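Local coordinates for variable region-containing chitin-binding protein 3 (Branchiostoma floridae, PDB 2FBO) that is thought to bind chitin as part of an immune-type receptor, this chain being its two tandem V-type immunoglobulin domains, at residues H9-V14 and S124-V129; P34-W39 and A110-R115; A189-F194 and A207-A212. All blocks are in the same frame, centred on the assembly; numbering follows the deposited sequence.

Contact 1. Residues H9-V14 and S124-V129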
loop_
_atom_site.group_PDB
_atom_site.type_symbol
_atom_site.label_atom_id
_atom_site.label_comp_id
_atom_site.label_asym_id
_atom_site.label_seq_id
_atom_site.Cartn_x
_atom_site.Cartn_y
_atom_site.Cartn_z
ATOM N N HIS A 9 -9.969 -5.637 -7.079
ATOM C CA HIS A 9 -10.740 -4.486 -7.528
ATOM C C HIS A 9 -10.059 -3.180 -7.150
ATOM O O HIS A 9 -9.525 -3.040 -6.050
ATOM C CB HIS A 9 -12.145 -4.509 -6.915
ATOM C CG HIS A 9 -12.982 -5.671 -7.353
ATOM N ND1 HIS A 9 -12.604 -6.980 -7.144
ATOM C CD2 HIS A 9 -14.183 -5.721 -7.973
ATOM C CE1 HIS A 9 -13.539 -7.786 -7.614
ATOM N NE2 HIS A 9 -14.508 -7.046 -8.122
ATOM N N THR A 10 -10.090 -2.227 -8.073
ATOM C CA THR A 10 -9.498 -0.917 -7.850
ATOM C C THR A 10 -10.568 -0.020 -7.244
ATOM O O THR A 10 -10.268 0.955 -6.555
ATOM C CB THR A 10 -9.041 -0.295 -9.177
ATOM O OG1 THR A 10 -10.184 -0.065 -10.007
ATOM C CG2 THR A 10 -8.086 -1.231 -9.901
ATOM N N GLU A 11 -11.823 -0.374 -7.499
ATOM C CA GLU A 11 -12.961 0.396 -7.016
ATOM C C GLU A 11 -14.179 -0.505 -6.821
ATOM O O GLU A 11 -14.420 -1.412 -7.615
ATOM C CB GLU A 11 -13.290 1.495 -8.029
ATOM C CG GLU A 11 -14.555 2.278 -7.748
ATOM C CD GLU A 11 -14.923 3.206 -8.895
ATOM O OE1 GLU A 11 -14.147 4.142 -9.183
ATOM O OE2 GLU A 11 -15.985 2.996 -9.514
ATOM N N VAL A 12 -14.937 -0.256 -5.758
ATOM C CA VAL A 12 -16.144 -1.025 -5.468
ATOM C C VAL A 12 -17.242 -0.026 -5.121
ATOM O O VAL A 12 -17.047 0.841 -4.274
ATOM C CB VAL A 12 -15.938 -1.988 -4.274
ATOM C CG1 VAL A 12 -17.215 -2.776 -4.013
ATOM C CG2 VAL A 12 -14.798 -2.940 -4.563
ATOM N N GLU A 13 -18.393 -0.139 -5.781
ATOM C CA GLU A 13 -19.497 0.785 -5.533
ATOM C C GLU A 13 -20.572 0.159 -4.647
ATOM O O GLU A 13 -20.761 -1.057 -4.652
ATOM C CB GLU A 13 -20.128 1.227 -6.859
ATOM C CG GLU A 13 -21.013 2.459 -6.729
ATOM C CD GLU A 13 -21.654 2.867 -8.044
ATOM O OE1 GLU A 13 -20.973 2.802 -9.090
ATOM O OE2 GLU A 13 -22.835 3.269 -8.027
ATOM N N VAL A 14 -21.279 1.001 -3.897
ATOM C CA VAL A 14 -22.327 0.534 -2.997
ATOM C C VAL A 14 -23.319 1.647 -2.675
ATOM O O VAL A 14 -22.936 2.797 -2.479
ATOM C CB VAL A 14 -21.720 0.016 -1.670
ATOM C CG1 VAL A 14 -20.927 1.131 -0.989
ATOM C CG2 VAL A 14 -22.822 -0.498 -0.757
ATOM N N SER A 124 -4.424 0.106 -2.200
ATOM C CA SER A 124 -5.681 0.773 -1.905
ATOM C C SER A 124 -6.849 0.371 -2.798
ATOM O O SER A 124 -6.677 -0.096 -3.928
ATOM C CB SER A 124 -5.505 2.292 -1.977
ATOM O OG SER A 124 -5.462 2.747 -3.321
ATOM N N VAL A 125 -8.048 0.562 -2.265
ATOM C CA VAL A 125 -9.278 0.260 -2.986
ATOM C C VAL A 125 -10.200 1.442 -2.729
ATOM O O VAL A 125 -10.335 1.892 -1.589
ATOM C CB VAL A 125 -9.943 -1.032 -2.461
ATOM C CG1 VAL A 125 -11.201 -1.328 -3.259
ATOM C CG2 VAL A 125 -8.970 -2.197 -2.561
ATOM N N VAL A 126 -10.808 1.972 -3.785
ATOM C CA VAL A 126 -11.708 3.103 -3.616
ATOM C C VAL A 126 -13.117 2.609 -3.336
ATOM O O VAL A 126 -13.631 1.731 -4.043
ATOM C CB VAL A 126 -11.721 4.007 -4.871
ATOM C CG1 VAL A 126 -12.804 5.064 -4.752
ATOM C CG2 VAL A 126 -10.360 4.676 -5.029
ATOM N N LEU A 127 -13.720 3.150 -2.282
ATOM C CA LEU A 127 -15.081 2.801 -1.903
ATOM C C LEU A 127 -15.943 3.939 -2.433
ATOM O O LEU A 127 -15.850 5.076 -1.971
ATOM C CB LEU A 127 -15.215 2.693 -0.375
ATOM C CG LEU A 127 -16.505 2.080 0.196
ATOM C CD1 LEU A 127 -16.305 1.762 1.678
ATOM C CD2 LEU A 127 -17.673 3.027 0.017
ATOM N N LYS A 128 -16.767 3.621 -3.424
ATOM C CA LYS A 128 -17.640 4.603 -4.054
ATOM C C LYS A 128 -19.074 4.433 -3.578
ATOM O O LYS A 128 -19.671 3.376 -3.760
ATOM C CB LYS A 128 -17.593 4.426 -5.574
ATOM C CG LYS A 128 -17.143 5.655 -6.346
ATOM C CD LYS A 128 -17.005 5.343 -7.831
ATOM C CE LYS A 128 -18.313 4.834 -8.432
ATOM N NZ LYS A 128 -19.358 5.895 -8.513
ATOM N N VAL A 129 -19.616 5.470 -2.960
ATOM C CA VAL A 129 -20.991 5.419 -2.488
ATOM C C VAL A 129 -21.833 6.031 -3.592
ATOM O O VAL A 129 -21.734 7.224 -3.871
ATOM C CB VAL A 129 -21.182 6.222 -1.195
ATOM C CG1 VAL A 129 -22.659 6.241 -0.810
ATOM C CG2 VAL A 129 -20.355 5.586 -0.069
#
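K128 reaches over to E11 and E13, whose side chains leave the same face of the sheet, and its aliphatic chain crosses both carboxylate stems at a slant. Its CD lies 3.1 Å from E11 OE2, so methylene rather than ammonium meets this carboxylate: E11 OE2 and K128 NZ stay 4.6 Å apart, opposite charges near each other without a salt bridge. The lysine then bends at its last two torsions (chi4 69°), which carries the amine on toward the other glutamate, and E13 OE1 forms a long salt bridge with K128 NZ at 3.5 Å. The second oxygen, E13 OE2, bonds to T130 OG1, so the carboxylate has a different partner at each oxygen. E11 OE1 has a weak hydrogen bond to S135 OG. Were E11 replaced by an alanine, K128 would probably lose one of the two carboxylates beside it, and the S135 hydroxyl its weak bond.

The backbones run parallel, 23° apart, as strands A' and G do in a V-set domain, where the start of the chain joins the edge of the sheet that carries G. Four hydrogen bonds join them; in one, V12 N reaches V126 O at 2.9 Å.

The opposite face, with V12, V14, L127 and V129, turns into the sandwich, where V12, V14 and L127 all touch V20 of strand 20-28. Branched, apolar residues suit this side. V14 CG1 sits between its own backbone N and carbonyl carbon (chi1 59°) and meets L127 CD2 at 3.9 Å. At the opening of the ladder V12 CG2 touches V125 CG1 more loosely, at 4.2 Å, while V125 CG2 lies 3.6 Å from H9 O.

Contact 2. Residues P34-W39 and A110-R115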
loop_
_atom_site.group_PDB
_atom_site.type_symbol
_atom_site.label_atom_id
_atom_site.label_comp_id
_atom_site.label_asym_id
_atom_site.label_seq_id
_atom_site.Cartn_x
_atom_site.Cartn_y
_atom_site.Cartn_z
ATOM N N PRO A 34 2.019 -14.843 12.786
ATOM C CA PRO A 34 0.830 -14.135 12.293
ATOM C C PRO A 34 1.076 -12.668 11.972
ATOM O O PRO A 34 1.457 -11.896 12.850
ATOM C CB PRO A 34 -0.168 -14.285 13.444
ATOM C CG PRO A 34 0.280 -15.529 14.138
ATOM C CD PRO A 34 1.777 -15.381 14.133
ATOM N N PRO A 35 0.858 -12.258 10.712
ATOM C CA PRO A 35 1.086 -10.844 10.407
ATOM C C PRO A 35 -0.081 -10.007 10.924
ATOM O O PRO A 35 -1.119 -10.552 11.308
ATOM C CB PRO A 35 1.176 -10.834 8.884
ATOM C CG PRO A 35 0.188 -11.893 8.496
ATOM C CD PRO A 35 0.462 -13.006 9.504
ATOM N N VAL A 36 0.094 -8.691 10.950
ATOM C CA VAL A 36 -0.969 -7.801 11.401
ATOM C C VAL A 36 -1.669 -7.194 10.187
ATOM O O VAL A 36 -1.031 -6.586 9.321
ATOM C CB VAL A 36 -0.422 -6.660 12.285
ATOM C CG1 VAL A 36 -1.553 -5.686 12.644
ATOM C CG2 VAL A 36 0.189 -7.235 13.550
ATOM N N ILE A 37 -2.981 -7.386 10.119
ATOM C CA ILE A 37 -3.782 -6.851 9.027
ATOM C C ILE A 37 -4.310 -5.496 9.467
ATOM O O ILE A 37 -4.866 -5.371 10.559
ATOM C CB ILE A 37 -5.001 -7.756 8.710
ATOM C CG1 ILE A 37 -4.563 -8.999 7.928
ATOM C CG2 ILE A 37 -6.034 -6.968 7.902
ATOM C CD1 ILE A 37 -3.626 -9.918 8.688
ATOM N N SER A 38 -4.121 -4.477 8.634
ATOM C CA SER A 38 -4.610 -3.142 8.957
ATOM C C SER A 38 -5.365 -2.542 7.778
ATOM O O SER A 38 -4.849 -2.529 6.658
ATOM C CB SER A 38 -3.447 -2.197 9.305
ATOM O OG SER A 38 -2.830 -2.511 10.539
ATOM N N TRP A 39 -6.589 -2.080 8.016
ATOM C CA TRP A 39 -7.347 -1.391 6.980
ATOM C C TRP A 39 -7.333 0.071 7.433
ATOM O O TRP A 39 -7.771 0.395 8.545
ATOM C CB TRP A 39 -8.790 -1.905 6.849
ATOM C CG TRP A 39 -8.917 -3.104 5.943
ATOM C CD1 TRP A 39 -8.864 -4.422 6.307
ATOM C CD2 TRP A 39 -9.058 -3.091 4.511
ATOM N NE1 TRP A 39 -8.960 -5.232 5.191
ATOM C CE2 TRP A 39 -9.080 -4.442 4.078
ATOM C CE3 TRP A 39 -9.166 -2.071 3.554
ATOM C CZ2 TRP A 39 -9.209 -4.799 2.728
ATOM C CZ3 TRP A 39 -9.297 -2.430 2.199
ATOM C CH2 TRP A 39 -9.316 -3.784 1.808
ATOM N N ALA A 110 1.433 -6.497 7.550
ATOM C CA ALA A 110 2.826 -6.413 7.970
ATOM C C ALA A 110 3.224 -7.507 8.951
ATOM O O ALA A 110 2.472 -7.839 9.870
ATOM C CB ALA A 110 3.085 -5.050 8.596
ATOM N N GLN A 111 4.422 -8.051 8.758
ATOM C CA GLN A 111 4.938 -9.090 9.636
ATOM C C GLN A 111 4.815 -8.646 11.082
ATOM O O GLN A 111 4.868 -7.455 11.389
ATOM C CB GLN A 111 6.421 -9.360 9.354
ATOM C CG GLN A 111 6.710 -10.176 8.115
ATOM C CD GLN A 111 8.198 -10.422 7.944
ATOM O OE1 GLN A 111 8.975 -9.487 7.728
ATOM N NE2 GLN A 111 8.603 -11.681 8.047
ATOM N N TRP A 112 4.666 -9.618 11.969
ATOM C CA TRP A 112 4.573 -9.347 13.392
ATOM C C TRP A 112 5.946 -8.825 13.825
ATOM O O TRP A 112 6.976 -9.388 13.449
ATOM C CB TRP A 112 4.217 -10.646 14.117
ATOM C CG TRP A 112 3.999 -10.494 15.571
ATOM C CD1 TRP A 112 4.883 -10.787 16.563
ATOM C CD2 TRP A 112 2.818 -9.999 16.212
ATOM N NE1 TRP A 112 4.330 -10.506 17.788
ATOM C CE2 TRP A 112 3.062 -10.020 17.604
ATOM C CE3 TRP A 112 1.577 -9.539 15.747
ATOM C CZ2 TRP A 112 2.108 -9.598 18.541
ATOM C CZ3 TRP A 112 0.627 -9.119 16.678
ATOM C CH2 TRP A 112 0.900 -9.152 18.060
ATOM N N SER A 113 5.963 -7.746 14.601
ATOM C CA SER A 113 7.214 -7.140 15.049
ATOM C C SER A 113 8.015 -6.749 13.816
ATOM O O SER A 113 9.234 -6.929 13.781
ATOM C CB SER A 113 8.034 -8.127 15.887
ATOM O OG SER A 113 9.095 -7.467 16.566
ATOM N N ILE A 114 7.316 -6.222 12.809
ATOM C CA ILE A 114 7.941 -5.820 11.548
ATOM C C ILE A 114 9.212 -5.014 11.785
ATOM O O ILE A 114 9.224 -4.071 12.575
ATOM C CB ILE A 114 6.961 -4.992 10.672
ATOM C CG1 ILE A 114 7.644 -4.577 9.368
ATOM C CG2 ILE A 114 6.478 -3.771 11.431
ATOM C CD1 ILE A 114 7.967 -5.730 8.454
ATOM N N ARG A 115 10.285 -5.391 11.103
ATOM C CA ARG A 115 11.549 -4.692 11.273
ATOM C C ARG A 115 12.221 -4.401 9.941
ATOM O O ARG A 115 13.286 -3.784 9.899
ATOM C CB ARG A 115 12.491 -5.520 12.145
ATOM C CG ARG A 115 13.028 -6.759 11.458
ATOM C CD ARG A 115 14.482 -6.955 11.827
ATOM N NE ARG A 115 15.182 -5.674 11.830
ATOM C CZ ARG A 115 16.503 -5.541 11.905
ATOM N NH1 ARG A 115 17.274 -6.613 11.980
ATOM N NH2 ARG A 115 17.048 -4.334 11.912
#
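V36 and A110 are joined by two backbone hydrogen bonds, V36 N to A110 O at 2.7 Å and A110 N to V36 O at 3.0 Å, which make them an antiparallel hydrogen-bonded pair. The ladder goes no further toward the loops. P35 and P34, which come just before V36, have no N-H to offer, and after A110 the chain turns away through Q111 into a type II beta turn ending at I114.

Van der Waals contacts surround this pair. P35 CB packs on the carbonyl A110 O at 3.4 Å. W112 swings its indole back over the start of the strand: with CG anti to the backbone N (chi1 -176°), the benzene end of the ring system reaches V36 in an apolar contact, V36 CG2 lying 3.5 Å from W112 CE3 and approaching the indole obliquely. A large flat side chain suits this place because it spans both V36 and P34.

One polar atom is enclosed by the same tryptophan: P34 O lies 3.3 Å from W112 CB and has no hydrogen-bonding partner in the model.

These residues join the end of the BC loop to the start of the FG loop, the CDR1-like and CDR3-like loops of a V-type domain. Between the two segments every hydrogen bond is main-chain, so the pairing itself demands little of side-chain identity; Q111 NE2 adds a polar tie to D31 OD2 of the BC loop.

Contact 3. Residues A189-F194 and A207-A212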
loop_
_atom_site.group_PDB
_atom_site.type_symbol
_atom_site.label_atom_id
_atom_site.label_comp_id
_atom_site.label_asym_id
_atom_site.label_seq_id
_atom_site.Cartn_x
_atom_site.Cartn_y
_atom_site.Cartn_z
ATOM N N ALA A 189 12.579 10.131 -4.978
ATOM C CA ALA A 189 12.629 11.009 -6.143
ATOM C C ALA A 189 11.292 11.725 -6.300
ATOM O O ALA A 189 10.269 11.271 -5.782
ATOM C CB ALA A 189 12.937 10.192 -7.388
ATOM N N ASN A 190 11.304 12.847 -7.010
ATOM C CA ASN A 190 10.088 13.617 -7.219
ATOM C C ASN A 190 10.152 14.385 -8.528
ATOM O O ASN A 190 11.214 14.862 -8.929
ATOM C CB ASN A 190 9.883 14.609 -6.073
ATOM C CG ASN A 190 8.562 15.349 -6.169
ATOM O OD1 ASN A 190 7.494 14.772 -5.947
ATOM N ND2 ASN A 190 8.623 16.635 -6.506
ATOM N N LYS A 191 9.004 14.497 -9.184
ATOM C CA LYS A 191 8.890 15.230 -10.434
ATOM C C LYS A 191 7.519 15.889 -10.453
ATOM O O LYS A 191 6.500 15.202 -10.536
ATOM C CB LYS A 191 9.019 14.289 -11.633
ATOM C CG LYS A 191 8.841 14.995 -12.972
ATOM C CD LYS A 191 8.870 14.021 -14.142
ATOM C CE LYS A 191 8.619 14.757 -15.454
ATOM N NZ LYS A 191 8.575 13.850 -16.636
ATOM N N ASN A 192 7.489 17.214 -10.362
ATOM C CA ASN A 192 6.219 17.929 -10.377
ATOM C C ASN A 192 5.821 18.318 -11.801
ATOM O O ASN A 192 6.613 18.191 -12.738
ATOM C CB ASN A 192 6.289 19.176 -9.484
ATOM C CG ASN A 192 7.350 20.157 -9.927
ATOM O OD1 ASN A 192 7.569 20.357 -11.122
ATOM N ND2 ASN A 192 8.009 20.790 -8.963
ATOM N N GLN A 193 4.590 18.795 -11.954
ATOM C CA GLN A 193 4.059 19.184 -13.257
ATOM C C GLN A 193 4.735 20.388 -13.893
ATOM O O GLN A 193 4.261 20.922 -14.897
ATOM C CB GLN A 193 2.559 19.446 -13.139
ATOM C CG GLN A 193 1.754 18.177 -13.025
ATOM C CD GLN A 193 1.974 17.268 -14.216
ATOM O OE1 GLN A 193 1.632 17.616 -15.347
ATOM N NE2 GLN A 193 2.559 16.102 -13.971
ATOM N N PHE A 194 5.849 20.810 -13.311
ATOM C CA PHE A 194 6.581 21.953 -13.818
ATOM C C PHE A 194 7.914 21.494 -14.399
ATOM O O PHE A 194 8.736 22.309 -14.819
ATOM C CB PHE A 194 6.788 22.967 -12.689
ATOM C CG PHE A 194 5.523 23.297 -11.938
ATOM C CD1 PHE A 194 4.936 22.360 -11.090
ATOM C CD2 PHE A 194 4.893 24.525 -12.112
ATOM C CE1 PHE A 194 3.741 22.639 -10.428
ATOM C CE2 PHE A 194 3.697 24.815 -11.455
ATOM C CZ PHE A 194 3.120 23.868 -10.612
ATOM N N ALA A 207 20.585 8.793 -11.253
ATOM C CA ALA A 207 19.174 8.517 -11.442
ATOM C C ALA A 207 18.473 9.636 -12.187
ATOM O O ALA A 207 18.904 10.791 -12.145
ATOM N N SER A 208 17.389 9.294 -12.874
ATOM C CA SER A 208 16.617 10.275 -13.625
ATOM C C SER A 208 15.246 9.699 -13.948
ATOM O O SER A 208 15.012 8.501 -13.792
ATOM C CB SER A 208 17.326 10.619 -14.934
ATOM O OG SER A 208 17.258 9.528 -15.834
ATOM N N PHE A 209 14.341 10.554 -14.401
ATOM C CA PHE A 209 13.010 10.101 -14.773
ATOM C C PHE A 209 12.977 9.846 -16.269
ATOM O O PHE A 209 13.538 10.614 -17.050
ATOM C CB PHE A 209 11.952 11.150 -14.414
ATOM C CG PHE A 209 11.610 11.197 -12.951
ATOM C CD1 PHE A 209 12.392 11.922 -12.060
ATOM C CD2 PHE A 209 10.512 10.496 -12.462
ATOM C CE1 PHE A 209 12.081 11.949 -10.698
ATOM C CE2 PHE A 209 10.194 10.515 -11.106
ATOM C CZ PHE A 209 10.980 11.243 -10.223
ATOM N N SER A 210 12.341 8.752 -16.665
ATOM C CA SER A 210 12.213 8.417 -18.074
ATOM C C SER A 210 10.743 8.597 -18.403
ATOM O O SER A 210 9.912 7.749 -18.079
ATOM C CB SER A 210 12.633 6.971 -18.335
ATOM O OG SER A 210 12.479 6.652 -19.709
ATOM N N GLY A 211 10.418 9.714 -19.039
ATOM C CA GLY A 211 9.031 9.980 -19.359
ATOM C C GLY A 211 8.399 10.731 -18.200
ATOM O O GLY A 211 9.078 11.457 -17.473
ATOM N N ALA A 212 7.102 10.548 -18.006
ATOM C CA ALA A 212 6.406 11.252 -16.942
ATOM C C ALA A 212 6.523 10.627 -15.557
ATOM O O ALA A 212 6.465 11.340 -14.554
ATOM C CB ALA A 212 4.936 11.403 -17.306
#
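Strands 189-191 and 207-210 run in roughly the same direction, inclined by 39°, with their axes 8.4 Å apart at closest approach. That is too far for backbone pairing, so side chains fill the interval, those of A189, K191 and F209 all starting out toward the other segment.

F209 is the central one. K191 CB sits over one face of its ring, 3.8 Å from the centroid and only 8° off the normal, a CH-pi contact. A189 CB approaches the same ring obliquely, 3.6 Å from F209 CZ, while N190 N lies at the ring edge, in its plane. The small alanine lets the phenyl come in close to the backbone.

In V-set terms these are strands C' and D, which belong to opposite sheets of the second domain's sandwich, so the contact bridges the sheets along one edge. T197, on the intervening C'' strand 197-199, touches both K191 and F209.

Beyond CB, K191 is fully extended and runs past F209 in the opposite sense to the phenylalanine. A long chain with a donor at its end suits this place: its NZ gives a hydrogen bond to G211 O at 2.6 Å, from a position tilted 34° out of the carbonyl plane. G211 suits the bend after strand D because, at its backbone angles, a side chain would collide with S210 O, which glycine avoids.

Contacts 1 and 2 belong to the first V-type domain and both reach its six-stranded sheet, with their centres 24 Å apart and nearest atoms about 5 Å apart. Contact 2 lies at the CDR-like loop end and contact 1 on the sheet's A' edge, farther from those loops; in sequence, both segments of contact 2 fall between those of contact 1. Contact 3 lies in the second domain, its centre 29 Å from that of contact 1 and 32 Å from that of contact 2, across the chain's centre from the latter. None of the three marks a known catalytic or chitin-binding site; the chitin-binding module of the full protein probably lies beyond this chain.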